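Local coordinates for nucleosome assembly protein 1, putative (Plasmodium falciparum, PDB 3FS3) that probably acts as a histone chaperone, binding histones and assisting nucleosome assembly in the malaria parasite, at residues A[134-139]-A[168-173]. Sequence-based numbering, arbitrary orientation.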
loop_
_atom_site.group_PDB
_atom_site.type_symbol
_atom_site.label_atom_id
_atom_site.label_comp_id
_atom_site.label_asym_id
_atom_site.label_seq_id
_atom_site.Cartn_x
_atom_site.Cartn_y
_atom_site.Cartn_z
ATOM N N GLU A 134 -2.563 -30.699 -4.928
ATOM C CA GLU A 134 -3.333 -31.027 -3.731
ATOM C C GLU A 134 -2.868 -32.247 -2.936
ATOM O O GLU A 134 -2.919 -32.242 -1.702
ATOM C CB GLU A 134 -4.820 -31.151 -4.097
ATOM C CG GLU A 134 -5.359 -29.884 -4.768
ATOM C CD GLU A 134 -6.859 -29.908 -4.989
ATOM O OE1 GLU A 134 -7.355 -30.868 -5.613
ATOM O OE2 GLU A 134 -7.542 -28.963 -4.544
ATOM N N GLU A 135 -2.408 -33.287 -3.620
ATOM C CA GLU A 135 -1.954 -34.472 -2.906
ATOM C C GLU A 135 -0.681 -34.170 -2.131
ATOM O O GLU A 135 -0.340 -34.877 -1.187
ATOM C CB GLU A 135 -1.742 -35.657 -3.863
ATOM C CG GLU A 135 -0.788 -35.430 -5.013
ATOM C CD GLU A 135 -0.844 -36.567 -6.027
ATOM O OE1 GLU A 135 -1.950 -36.851 -6.544
ATOM O OE2 GLU A 135 0.210 -37.178 -6.309
ATOM N N ILE A 136 0.008 -33.101 -2.511
ATOM C CA ILE A 136 1.227 -32.726 -1.808
ATOM C C ILE A 136 0.897 -31.765 -0.653
ATOM O O ILE A 136 1.408 -31.909 0.464
ATOM C CB ILE A 136 2.242 -32.062 -2.771
ATOM C CG1 ILE A 136 2.538 -33.011 -3.935
ATOM C CG2 ILE A 136 3.559 -31.766 -2.044
ATOM C CD1 ILE A 136 3.409 -32.396 -5.020
ATOM N N LEU A 137 0.006 -30.818 -0.917
ATOM C CA LEU A 137 -0.371 -29.817 0.069
ATOM C C LEU A 137 -1.090 -30.366 1.310
ATOM O O LEU A 137 -1.122 -29.713 2.354
ATOM C CB LEU A 137 -1.207 -28.723 -0.614
ATOM C CG LEU A 137 -0.450 -27.879 -1.650
ATOM C CD1 LEU A 137 -1.441 -27.017 -2.434
ATOM C CD2 LEU A 137 0.605 -26.996 -0.943
ATOM N N VAL A 138 -1.658 -31.562 1.205
ATOM C CA VAL A 138 -2.332 -32.168 2.343
ATOM C C VAL A 138 -1.317 -32.544 3.432
ATOM O O VAL A 138 -1.697 -32.840 4.562
ATOM C CB VAL A 138 -3.123 -33.440 1.938
ATOM C CG1 VAL A 138 -4.241 -33.075 0.950
ATOM C CG2 VAL A 138 -2.182 -34.474 1.335
ATOM N N TYR A 139 -0.033 -32.538 3.087
ATOM C CA TYR A 139 1.020 -32.861 4.050
ATOM C C TYR A 139 1.507 -31.598 4.762
ATOM O O TYR A 139 2.359 -31.659 5.644
ATOM C CB TYR A 139 2.199 -33.527 3.334
ATOM C CG TYR A 139 1.920 -34.959 2.938
ATOM C CD1 TYR A 139 2.149 -36.001 3.836
ATOM C CD2 TYR A 139 1.372 -35.272 1.689
ATOM C CE1 TYR A 139 1.839 -37.319 3.510
ATOM C CE2 TYR A 139 1.050 -36.595 1.351
ATOM C CZ TYR A 139 1.287 -37.611 2.273
ATOM O OH TYR A 139 0.939 -38.913 1.993
ATOM N N PRO A 168 5.785 -38.684 0.719
ATOM C CA PRO A 168 6.377 -39.428 -0.398
ATOM C C PRO A 168 6.798 -38.608 -1.613
ATOM O O PRO A 168 7.198 -39.168 -2.636
ATOM C CB PRO A 168 5.286 -40.446 -0.730
ATOM C CG PRO A 168 4.030 -39.640 -0.506
ATOM C CD PRO A 168 4.325 -38.886 0.779
ATOM N N PHE A 169 6.735 -37.288 -1.499
ATOM C CA PHE A 169 7.080 -36.422 -2.623
ATOM C C PHE A 169 8.482 -35.830 -2.556
ATOM O O PHE A 169 9.208 -35.837 -3.549
ATOM C CB PHE A 169 6.032 -35.320 -2.737
ATOM C CG PHE A 169 4.664 -35.843 -3.022
ATOM C CD1 PHE A 169 4.320 -36.256 -4.311
ATOM C CD2 PHE A 169 3.735 -35.977 -2.001
ATOM C CE1 PHE A 169 3.062 -36.803 -4.579
ATOM C CE2 PHE A 169 2.473 -36.522 -2.255
ATOM C CZ PHE A 169 2.137 -36.937 -3.552
ATOM N N PHE A 170 8.859 -35.306 -1.395
ATOM C CA PHE A 170 10.192 -34.750 -1.221
ATOM C C PHE A 170 10.621 -34.942 0.220
ATOM O O PHE A 170 9.780 -35.120 1.099
ATOM C CB PHE A 170 10.238 -33.267 -1.627
ATOM C CG PHE A 170 9.214 -32.404 -0.948
ATOM C CD1 PHE A 170 9.310 -32.120 0.411
ATOM C CD2 PHE A 170 8.172 -31.834 -1.686
ATOM C CE1 PHE A 170 8.386 -31.278 1.025
ATOM C CE2 PHE A 170 7.241 -30.990 -1.080
ATOM C CZ PHE A 170 7.352 -30.712 0.280
ATOM N N SER A 171 11.927 -34.924 0.460
ATOM C CA SER A 171 12.457 -35.140 1.804
ATOM C C SER A 171 12.483 -33.903 2.700
ATOM O O SER A 171 12.490 -34.028 3.919
ATOM C CB SER A 171 13.873 -35.722 1.713
ATOM O OG SER A 171 14.727 -34.860 0.976
ATOM N N ASN A 172 12.503 -32.720 2.095
ATOM C CA ASN A 172 12.551 -31.461 2.845
ATOM C C ASN A 172 11.472 -31.420 3.912
ATOM O O ASN A 172 10.297 -31.673 3.627
ATOM C CB ASN A 172 12.345 -30.261 1.915
ATOM C CG ASN A 172 13.194 -30.331 0.670
ATOM O OD1 ASN A 172 12.915 -31.113 -0.240
ATOM N ND2 ASN A 172 14.245 -29.522 0.621
ATOM N N SER A 173 11.861 -31.100 5.140
ATOM C CA SER A 173 10.879 -31.012 6.206
ATOM C C SER A 173 10.338 -29.587 6.181
ATOM O O SER A 173 9.296 -29.305 6.760
ATOM C CB SER A 173 11.518 -31.315 7.568
ATOM O OG SER A 173 12.297 -30.220 8.004
#
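Phe-169 and Phe-170, the two aromatic residues that the loop 168-173 sets against Ile-136, both give their backbone N-H to Asn-167 OD1, the bond to Phe-169 closing an Asx turn. With CG beside its backbone N (chi1 -62°), Phe-169 turns its ring toward Glu-135 and Ile-136 of helix 131-137. Ile-136 CG1 sits almost exactly above the ring centre, 3.5 Å from the centroid and 7° off the normal, a CH-pi contact over one face. At the ring edge, Glu-135 OE2 lies 3.4 Å from Phe-169 CE1; the two side chains cross at about a right angle, with the carboxylate tilted 47° from the ring plane. Tyr-139 CE2 stands at the same ring's edge, 3.9 Å from Phe-169 CE2. In the NAP fold this ties the connection between antiparallel strands 158-164 and 174-181 to the helix leading into strand 140-147, outermost in this chain's sheet, whose approach is also bonded through the backbones of Tyr-139 and Ala-165. Pro-168 extends the apolar patch, its CD 3.6 Å from Tyr-139 CZ. The other branch of Ile-136, CG2, reaches Phe-170 CE2 at 3.9 Å; the Phe-170 ring packs edge-to-face with Phe-164, while Ile-136 also touches Ile-208 and Phe-238.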